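Local coordinates for N-(5'-phosphoribosyl)anthranilate isomerase (Thermococcus kodakarensis, PDB 5LHF), which catalyses the isomerisation of N-(5-phospho-beta-D-ribosyl)anthranilate to 1-(2-carboxyphenylamino)-1-deoxy-D-ribulose 5-phosphate, the third of five steps from chorismate to L-tryptophan, at residues S111-P114 and A115-A118; L122-I125 and G126-E129; A151-A154 and K155-I159. All coordinates share one frame; numbering follows the deposited sequence.

Contact 1 (S111-P114 and A115-A118); sequences SDDP and AEDA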
ATOM      1  N   SER A 111      11.094   4.054  20.321  1.00 37.02           N
ATOM      2  CA  SER A 111      11.346   5.179  21.206  1.00 39.11           C
ATOM      3  C   SER A 111      10.025   5.845  21.565  1.00 45.18           C
ATOM      4  O   SER A 111       9.036   5.747  20.834  1.00 38.22           O
ATOM      5  CB  SER A 111      12.298   6.198  20.559  1.00 36.17           C
ATOM      6  OG  SER A 111      12.343   7.401  21.309  1.00 38.53           O
ATOM      7  N   ASP A 112      10.007   6.514  22.718  1.00 45.79           N
ATOM      8  CA  ASP A 112       8.860   7.346  23.056  1.00 41.46           C
ATOM      9  C   ASP A 112       8.869   8.658  22.283  1.00 36.38           C
ATOM     10  O   ASP A 112       7.811   9.280  22.128  1.00 35.71           O
ATOM     11  CB  ASP A 112       8.824   7.626  24.561  1.00 52.66           C
ATOM     12  CG  ASP A 112       8.654   6.360  25.388  1.00 58.68           C
ATOM     13  OD1 ASP A 112       8.889   6.413  26.617  1.00 59.50           O
ATOM     14  OD2 ASP A 112       8.280   5.318  24.811  1.00 58.97           O
ATOM     15  N   ASP A 113      10.037   9.084  21.795  1.00 26.40           N
ATOM     16  CA  ASP A 113      10.134  10.276  20.964  1.00 32.74           C
ATOM     17  C   ASP A 113       9.931   9.892  19.504  1.00 31.79           C
ATOM     18  O   ASP A 113      10.734   9.120  18.967  1.00 31.25           O
ATOM     19  CB  ASP A 113      11.489  10.935  21.151  1.00 29.76           C
ATOM     20  CG  ASP A 113      11.697  12.148  20.251  1.00 38.59           C
ATOM     21  OD1 ASP A 113      10.724  12.648  19.641  1.00 32.15           O
ATOM     22  OD2 ASP A 113      12.854  12.620  20.180  1.00 40.16           O
ATOM     23  N   PRO A 114       8.891  10.396  18.829  1.00 33.39           N
ATOM     24  CA  PRO A 114       8.702  10.031  17.413  1.00 29.66           C
ATOM     25  C   PRO A 114       9.849  10.477  16.521  1.00 29.96           C
ATOM     26  O   PRO A 114      10.099   9.848  15.484  1.00 28.09           O
ATOM     27  CB  PRO A 114       7.386  10.728  17.039  1.00 35.03           C
ATOM     28  CG  PRO A 114       6.718  11.059  18.343  1.00 35.76           C
ATOM     29  CD  PRO A 114       7.822  11.277  19.327  1.00 34.17           C
ATOM     30  N   ALA A 115      10.576  11.530  16.910  1.00 33.01           N
ATOM     31  CA  ALA A 115      11.680  12.018  16.090  1.00 27.67           C
ATOM     32  C   ALA A 115      12.793  10.985  15.960  1.00 32.11           C
ATOM     33  O   ALA A 115      13.494  10.954  14.940  1.00 29.25           O
ATOM     34  CB  ALA A 115      12.230  13.317  16.677  1.00 33.31           C
ATOM     35  N   GLU A 116      12.982  10.140  16.974  1.00 35.09           N
ATOM     36  CA  GLU A 116      14.047   9.147  16.894  1.00 37.54           C
ATOM     37  C   GLU A 116      13.624   7.947  16.060  1.00 28.62           C
ATOM     38  O   GLU A 116      14.420   7.427  15.271  1.00 28.22           O
ATOM     39  CB  GLU A 116      14.467   8.715  18.296  1.00 44.88           C
ATOM     40  CG  GLU A 116      14.844   9.888  19.180  1.00 48.43           C
ATOM     41  CD  GLU A 116      15.568   9.464  20.433  1.00 51.31           C
ATOM     42  OE1 GLU A 116      16.263  10.318  21.031  1.00 55.06           O
ATOM     43  OE2 GLU A 116      15.446   8.281  20.816  1.00 49.58           O
ATOM     44  N   ASP A 117      12.378   7.500  16.224  1.00 28.56           N
ATOM     45  CA  ASP A 117      11.840   6.495  15.316  1.00 28.25           C
ATOM     46  C   ASP A 117      11.834   7.009  13.881  1.00 32.22           C
ATOM     47  O   ASP A 117      12.129   6.256  12.942  1.00 31.13           O
ATOM     48  CB  ASP A 117      10.436   6.086  15.766  1.00 32.99           C
ATOM     49  CG  ASP A 117      10.463   5.050  16.882  1.00 35.95           C
ATOM     50  OD1 ASP A 117      11.339   4.158  16.845  1.00 34.99           O
ATOM     51  OD2 ASP A 117       9.612   5.125  17.792  1.00 37.24           O
ATOM     52  N   ALA A 118      11.537   8.300  13.695  1.00 28.33           N
ATOM     53  CA  ALA A 118      11.574   8.886  12.358  1.00 22.20           C
ATOM     54  C   ALA A 118      12.980   8.844  11.762  1.00 24.41           C
ATOM     55  O   ALA A 118      13.143   8.539  10.575  1.00 26.99           O
ATOM     56  CB  ALA A 118      11.044  10.323  12.391  1.00 24.22           C
TER

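Contact 2 (L122-I125 and G126-E129); sequences LELI and GQYE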
ATOM      1  N   LEU A 122      13.969   6.912   8.214  1.00 26.90           N
ATOM      2  CA  LEU A 122      14.520   7.575   7.036  1.00 23.11           C
ATOM      3  C   LEU A 122      15.784   6.885   6.545  1.00 22.03           C
ATOM      4  O   LEU A 122      16.031   6.830   5.335  1.00 30.51           O
ATOM      5  CB  LEU A 122      14.804   9.049   7.339  1.00 25.18           C
ATOM      6  CG  LEU A 122      13.600   9.985   7.275  1.00 26.92           C
ATOM      7  CD1 LEU A 122      13.919  11.335   7.912  1.00 34.16           C
ATOM      8  CD2 LEU A 122      13.152  10.172   5.842  1.00 32.08           C
ATOM      9  N   GLU A 123      16.606   6.368   7.459  1.00 27.36           N
ATOM     10  CA  GLU A 123      17.832   5.727   6.998  1.00 34.79           C
ATOM     11  C   GLU A 123      17.535   4.412   6.286  1.00 32.19           C
ATOM     12  O   GLU A 123      18.233   4.062   5.331  1.00 33.94           O
ATOM     13  CB  GLU A 123      18.823   5.528   8.153  1.00 47.51           C
ATOM     14  CG  GLU A 123      18.351   4.666   9.316  1.00 58.05           C
ATOM     15  CD  GLU A 123      18.480   3.162   9.065  1.00 72.94           C
ATOM     16  OE1 GLU A 123      19.348   2.750   8.261  1.00 76.93           O
ATOM     17  OE2 GLU A 123      17.702   2.392   9.672  1.00 73.70           O
ATOM     18  N   LEU A 124      16.499   3.686   6.714  1.00 34.27           N
ATOM     19  CA  LEU A 124      16.115   2.473   5.993  1.00 32.05           C
ATOM     20  C   LEU A 124      15.548   2.817   4.619  1.00 30.41           C
ATOM     21  O   LEU A 124      15.878   2.165   3.623  1.00 31.42           O
ATOM     22  CB  LEU A 124      15.105   1.667   6.812  1.00 29.50           C
ATOM     23  CG  LEU A 124      14.636   0.341   6.196  1.00 33.76           C
ATOM     24  CD1 LEU A 124      15.830  -0.562   5.834  1.00 37.66           C
ATOM     25  CD2 LEU A 124      13.646  -0.383   7.114  1.00 33.57           C
ATOM     26  N   ILE A 125      14.720   3.862   4.546  1.00 28.59           N
ATOM     27  CA  ILE A 125      14.081   4.241   3.289  1.00 30.26           C
ATOM     28  C   ILE A 125      15.118   4.672   2.256  1.00 29.16           C
ATOM     29  O   ILE A 125      15.012   4.335   1.068  1.00 24.57           O
ATOM     30  CB  ILE A 125      13.036   5.341   3.556  1.00 21.52           C
ATOM     31  CG1 ILE A 125      11.918   4.769   4.431  1.00 14.46           C
ATOM     32  CG2 ILE A 125      12.497   5.914   2.258  1.00 20.65           C
ATOM     33  CD1 ILE A 125      10.878   5.799   4.884  1.00 17.38           C
ATOM     34  N   GLY A 126      16.138   5.416   2.686  1.00 30.67           N
ATOM     35  CA  GLY A 126      17.176   5.861   1.767  1.00 34.26           C
ATOM     36  C   GLY A 126      17.917   4.738   1.065  1.00 37.36           C
ATOM     37  O   GLY A 126      18.521   4.969   0.012  1.00 36.70           O
ATOM     38  N   GLN A 127      17.873   3.523   1.616  1.00 36.74           N
ATOM     39  CA  GLN A 127      18.573   2.387   1.020  1.00 29.42           C
ATOM     40  C   GLN A 127      17.923   1.879  -0.260  1.00 36.95           C
ATOM     41  O   GLN A 127      18.567   1.115  -0.993  1.00 34.44           O
ATOM     42  CB  GLN A 127      18.660   1.245   2.032  1.00 29.72           C
ATOM     43  CG  GLN A 127      19.217   1.652   3.388  1.00 44.97           C
ATOM     44  CD  GLN A 127      19.370   0.471   4.334  1.00 59.72           C
ATOM     45  OE1 GLN A 127      19.134  -0.675   3.953  1.00 66.63           O
ATOM     46  NE2 GLN A 127      19.762   0.745   5.575  1.00 60.42           N
ATOM     47  N   TYR A 128      16.681   2.274  -0.547  1.00 30.03           N
ATOM     48  CA  TYR A 128      15.931   1.737  -1.671  1.00 29.56           C
ATOM     49  C   TYR A 128      15.784   2.774  -2.776  1.00 33.50           C
ATOM     50  O   TYR A 128      15.784   3.985  -2.529  1.00 33.69           O
ATOM     51  CB  TYR A 128      14.540   1.256  -1.226  1.00 30.68           C
ATOM     52  CG  TYR A 128      14.577  -0.004  -0.396  1.00 29.30           C
ATOM     53  CD1 TYR A 128      14.377  -1.251  -0.984  1.00 24.71           C
ATOM     54  CD2 TYR A 128      14.835   0.041   0.967  1.00 24.06           C
ATOM     55  CE1 TYR A 128      14.421  -2.413  -0.232  1.00 26.22           C
ATOM     56  CE2 TYR A 128      14.886  -1.122   1.728  1.00 28.30           C
ATOM     57  CZ  TYR A 128      14.678  -2.347   1.118  1.00 28.70           C
ATOM     58  OH  TYR A 128      14.714  -3.510   1.850  1.00 32.22           O
ATOM     59  N   GLU A 129      15.653   2.278  -4.000  1.00 32.21           N
ATOM     60  CA  GLU A 129      15.290   3.082  -5.163  1.00 33.36           C
ATOM     61  C   GLU A 129      13.960   2.538  -5.668  1.00 35.88           C
ATOM     62  O   GLU A 129      13.928   1.521  -6.369  1.00 30.58           O
ATOM     63  CB  GLU A 129      16.368   3.024  -6.244  1.00 40.87           C
ATOM     64  CG  GLU A 129      17.788   3.281  -5.746  1.00 56.12           C
ATOM     65  CD  GLU A 129      18.837   2.581  -6.579  1.00 67.39           C
ATOM     66  OE1 GLU A 129      19.434   1.604  -6.081  1.00 68.01           O
ATOM     67  OE2 GLU A 129      19.065   2.999  -7.732  1.00 71.10           O
TER
HETATM   68  O   HOH W   1      14.314   5.931  -1.340  1.00 35.03           O

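Contact 3 (A151-A154 and K155-I159); sequences AIIA and KEYPI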
ATOM      1  N   ALA A 151       4.419  11.812   9.887  1.00 15.72           N
ATOM      2  CA  ALA A 151       4.375  13.215   9.496  1.00 19.65           C
ATOM      3  C   ALA A 151       5.770  13.757   9.215  1.00 19.73           C
ATOM      4  O   ALA A 151       5.949  14.569   8.300  1.00 22.49           O
ATOM      5  CB  ALA A 151       3.678  14.042  10.577  1.00 18.40           C
ATOM      6  N   ILE A 152       6.775  13.300   9.963  1.00 26.85           N
ATOM      7  CA  ILE A 152       8.144  13.727   9.686  1.00 19.82           C
ATOM      8  C   ILE A 152       8.636  13.138   8.366  1.00 26.94           C
ATOM      9  O   ILE A 152       9.267  13.833   7.559  1.00 25.33           O
ATOM     10  CB  ILE A 152       9.065  13.354  10.862  1.00 26.80           C
ATOM     11  CG1 ILE A 152       8.652  14.126  12.122  1.00 29.80           C
ATOM     12  CG2 ILE A 152      10.515  13.644  10.508  1.00 27.27           C
ATOM     13  CD1 ILE A 152       9.359  13.667  13.406  1.00 29.57           C
ATOM     14  N   ILE A 153       8.345  11.856   8.120  1.00 23.80           N
ATOM     15  CA  ILE A 153       8.761  11.214   6.877  1.00 21.88           C
ATOM     16  C   ILE A 153       8.117  11.893   5.676  1.00 17.72           C
ATOM     17  O   ILE A 153       8.741  12.026   4.613  1.00 18.39           O
ATOM     18  CB  ILE A 153       8.420   9.713   6.906  1.00 20.04           C
ATOM     19  CG1 ILE A 153       8.901   9.050   8.205  1.00 24.22           C
ATOM     20  CG2 ILE A 153       8.993   9.024   5.675  1.00 21.89           C
ATOM     21  CD1 ILE A 153      10.384   9.041   8.381  1.00 27.94           C
ATOM     22  N   ALA A 154       6.853  12.317   5.814  1.00 13.60           N
ATOM     23  CA  ALA A 154       6.100  12.846   4.682  1.00 16.80           C
ATOM     24  C   ALA A 154       6.655  14.169   4.181  1.00 20.51           C
ATOM     25  O   ALA A 154       6.323  14.576   3.064  1.00 20.71           O
ATOM     26  CB  ALA A 154       4.618  13.020   5.055  1.00 14.86           C
ATOM     27  N   LYS A 155       7.481  14.853   4.980  1.00 19.47           N
ATOM     28  CA  LYS A 155       8.103  16.087   4.513  1.00 23.70           C
ATOM     29  C   LYS A 155       9.237  15.813   3.531  1.00 26.07           C
ATOM     30  O   LYS A 155       9.533  16.668   2.686  1.00 26.18           O
ATOM     31  CB  LYS A 155       8.613  16.904   5.705  1.00 22.30           C
ATOM     32  CG  LYS A 155       7.493  17.387   6.615  1.00 23.17           C
ATOM     33  CD  LYS A 155       8.035  18.075   7.850  1.00 30.74           C
ATOM     34  CE  LYS A 155       6.963  18.216   8.911  1.00 37.80           C
ATOM     35  NZ  LYS A 155       7.438  19.025  10.064  1.00 44.70           N
ATOM     36  N   GLU A 156       9.866  14.637   3.621  1.00 26.64           N
ATOM     37  CA  GLU A 156      11.006  14.263   2.785  1.00 31.05           C
ATOM     38  C   GLU A 156      10.633  13.430   1.569  1.00 28.99           C
ATOM     39  O   GLU A 156      11.361  13.450   0.568  1.00 31.54           O
ATOM     40  CB  GLU A 156      12.038  13.475   3.601  1.00 38.16           C
ATOM     41  CG  GLU A 156      12.694  14.262   4.713  1.00 43.07           C
ATOM     42  CD  GLU A 156      13.103  15.659   4.278  1.00 41.84           C
ATOM     43  OE1 GLU A 156      13.810  15.783   3.253  1.00 35.86           O
ATOM     44  OE2 GLU A 156      12.701  16.632   4.958  1.00 34.81           O
ATOM     45  N   TYR A 157       9.549  12.667   1.639  1.00 23.06           N
ATOM     46  CA  TYR A 157       9.109  11.838   0.529  1.00 20.85           C
ATOM     47  C   TYR A 157       7.607  11.982   0.376  1.00 21.73           C
ATOM     48  O   TYR A 157       6.897  12.181   1.367  1.00 27.55           O
ATOM     49  CB  TYR A 157       9.444  10.355   0.747  1.00 25.92           C
ATOM     50  CG  TYR A 157      10.919  10.061   0.923  1.00 32.68           C
ATOM     51  CD1 TYR A 157      11.754   9.914  -0.179  1.00 36.17           C
ATOM     52  CD2 TYR A 157      11.472   9.913   2.189  1.00 29.79           C
ATOM     53  CE1 TYR A 157      13.101   9.639  -0.023  1.00 37.00           C
ATOM     54  CE2 TYR A 157      12.817   9.633   2.354  1.00 30.75           C
ATOM     55  CZ  TYR A 157      13.625   9.502   1.245  1.00 35.87           C
ATOM     56  OH  TYR A 157      14.966   9.232   1.407  1.00 43.57           O
ATOM     57  N   PRO A 158       7.073  11.854  -0.893  1.00 25.85           N
ATOM     58  CA  PRO A 158       5.613  11.809  -1.107  1.00 19.55           C
ATOM     59  C   PRO A 158       5.059  10.429  -0.757  1.00 27.54           C
ATOM     60  O   PRO A 158       4.799   9.575  -1.598  1.00 29.44           O
ATOM     61  CB  PRO A 158       5.484  12.139  -2.596  1.00 26.17           C
ATOM     62  CG  PRO A 158       6.743  11.612  -3.196  1.00 26.73           C
ATOM     63  CD  PRO A 158       7.823  11.784  -2.160  1.00 22.82           C
ATOM     64  N   ILE A 159       4.880  10.191   0.538  1.00 16.39           N
ATOM     65  CA  ILE A 159       4.606   8.836   1.004  1.00 20.14           C
ATOM     66  C   ILE A 159       3.123   8.509   0.837  1.00 12.50           C
ATOM     67  O   ILE A 159       2.267   9.392   0.723  1.00 17.49           O
ATOM     68  CB  ILE A 159       5.060   8.653   2.466  1.00 22.55           C
ATOM     69  CG1 ILE A 159       4.256   9.554   3.406  1.00 25.13           C
ATOM     70  CG2 ILE A 159       6.572   8.921   2.605  1.00 20.65           C
ATOM     71  CD1 ILE A 159       3.304   8.815   4.310  1.00 22.49           C
TER
HETATM   72  O   HOH W   2      11.234  15.772   7.974  1.00 29.37           O

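Contact 1 (S111-P114 and A115-A118)
Asp113 and Glu116 cross at about a right angle where the loop 111-114 turns into a helix, their carboxylate planes 43° apart. Asp113 reaches forward along the chain: with CG anti to the backbone N (chi1 177°), OD1 accepts from Ala115 N at 3.0 Å. The amide comes in over the carboxylate rather than within its plane, and the methyl of Ala115 lies against both oxygens. The other oxygen, Asp113 OD2, rests 3.5 Å from Glu116 CG, so it is the aliphatic part of the glutamate that passes the aspartate. The acids themselves stay further apart, with Asp113 OD2 4.2 Å from Glu116 OE1, and their like charges would be expected to repel weakly. Through the bond to Ala115 N, Asp113 is the N-cap of helix 114-126, the helix that follows barrel strand 100-106 in this TIM barrel. A leucine in place of Asp113 would probably leave Ala115 N without its capping acceptor and the first turn less firmly held. Glu116 N also turns back to Asp113 O, at 3.2 Å. Glu116 extends beyond CG, its OE2 taking a bond from Ser111 OG at 3.3 Å, the hydroxyl lying above the carboxylate plane. The same Ser111 OG accepts from Asp113 N at 2.9 Å, closing an ST turn. One turn of chain beyond the cap, Asp117 OD2 receives Ser111 N at 3.1 Å on its syn side, 31° out of plane. Its OD1 forms a salt bridge with Arg120 and accepts from Glu110 N, so both oxygens of this buried carboxylate have partners. Pro114 and Ala118 meet helix 143-156 through Val149 and Ile152, respectively.

Contact 2 (L122-I125 and G126-E129)
Gln127 folds back along the last turn of helix 114-126 to lie beside Glu123, the two side chains pointing the same way. From its backbone outward, Gln127 CB sits 3.3 Å from Leu124 O, the carbonyl that also accepts from Gln127 N. Gln127 CG is anti to the carbonyl carbon and beside the backbone N (chi1 -51°), and lies 3.2 Å from Glu123 O. CD is about equally far from the carbonyl oxygens of Glu123 and Leu124. At the tip the amide divides: Gln127 OE1 touches the methyl Leu124 CD1 at 3.8 Å, while Gln127 NE2 gives Glu123 OE1 a weak bond of 3.4 Å, bent to 125° at the hydrogen. The carboxylate and amide planes stand 65° apart. Glu123 has CG between its backbone N and carbonyl carbon and bends again at chi2, which brings OE1 to the amide.

Tyr128 continues the sequence on another side. Leu124 O lies in the plane of its ring, at the edge, 3.6 Å from Tyr128 CD2, and Leu124 CD1 makes a looser apolar touch with CE2. The phenol hydroxyl bonds to Met85 O, while the ring packs on Pro87 and Val90 of helix 87-97.

The backbone shows the helix running out: Gly126 N still reaches Leu122 O, four residues back, whereas Gln127 N and Tyr128 N each reach only three back. A water donates to both Ile125 O and Tyr128 O, bridging the end of the helix to the departing chain. This is the C-terminal end of a barrel helix, where the chain turns into the loop leading to strand 132-136 of the TIM barrel.

Contact 3 (A151-A154 and K155-I159)
Ile153 O takes two backbone amides at the end of helix 143-156, Glu156 N at 3.0 Å from above the carbonyl plane and Tyr157 N at 3.1 Å nearly along the C=O axis, while Lys155 N reaches only to Ile152 O. The side chains sort to different flanks of this turn. Ile153 CG2 meets Ile159 CG2 at 3.9 Å, the two branched chains crossing at about a right angle. The same methyl, Ile153 CG2, makes a loose apolar touch with Tyr157 CD2 at 4.4 Å, and both residues also pack on Leu122 and Ile125 of helix 114-126. Ile159 CG1, set between its backbone N and carbonyl carbon (chi1 64°), lies 3.9 Å from the methyl Ala154 CB, so the two branches of this isoleucine reach successive helix residues. Between Tyr157 and Ile159 the chain makes an inverse gamma turn centred on Pro158, and Ile159 points back toward the helix. This is the helix-to-strand return of the beta-alpha-beta unit formed by strand 132-136, helix 143-156 and strand 160-162 in the TIM barrel; Ile159 also packs on Ile133 and Leu135 of the first strand. The solvent-facing flank is chemically different. Lys155 is extended beyond CG, and Lys155 CG lies 3.6 Å from Ala151 O. A water gives a bond of 2.8 Å to Ile152 O and a weak one to Glu156 OE2, whose chain is bent at chi2.

How the contacts relate
Contacts 1 and 2 sit at the beginning and end of one helix, 114-126, with centres about 17 Å apart; contact 3 closes the neighbouring helix, 143-156. At the start, Asp113 caps the helix and Asp117 holds the preceding loop through its backbone amides, whereas both endings rely on backbone carbonyls and a bridging water. Contact 2 is mainly a surface contact, while contacts 1 and 3 are partly buried, through Asp117 and Ala118 in the first and through Ile153 and Ile159 in the last. The helices pack directly: Ala118 CB meets Ile152 CG2 at 3.9 Å, and Leu122 CD2 meets Tyr157 CE2 at 3.5 Å. Ile153 also touches Leu122 and Ile125.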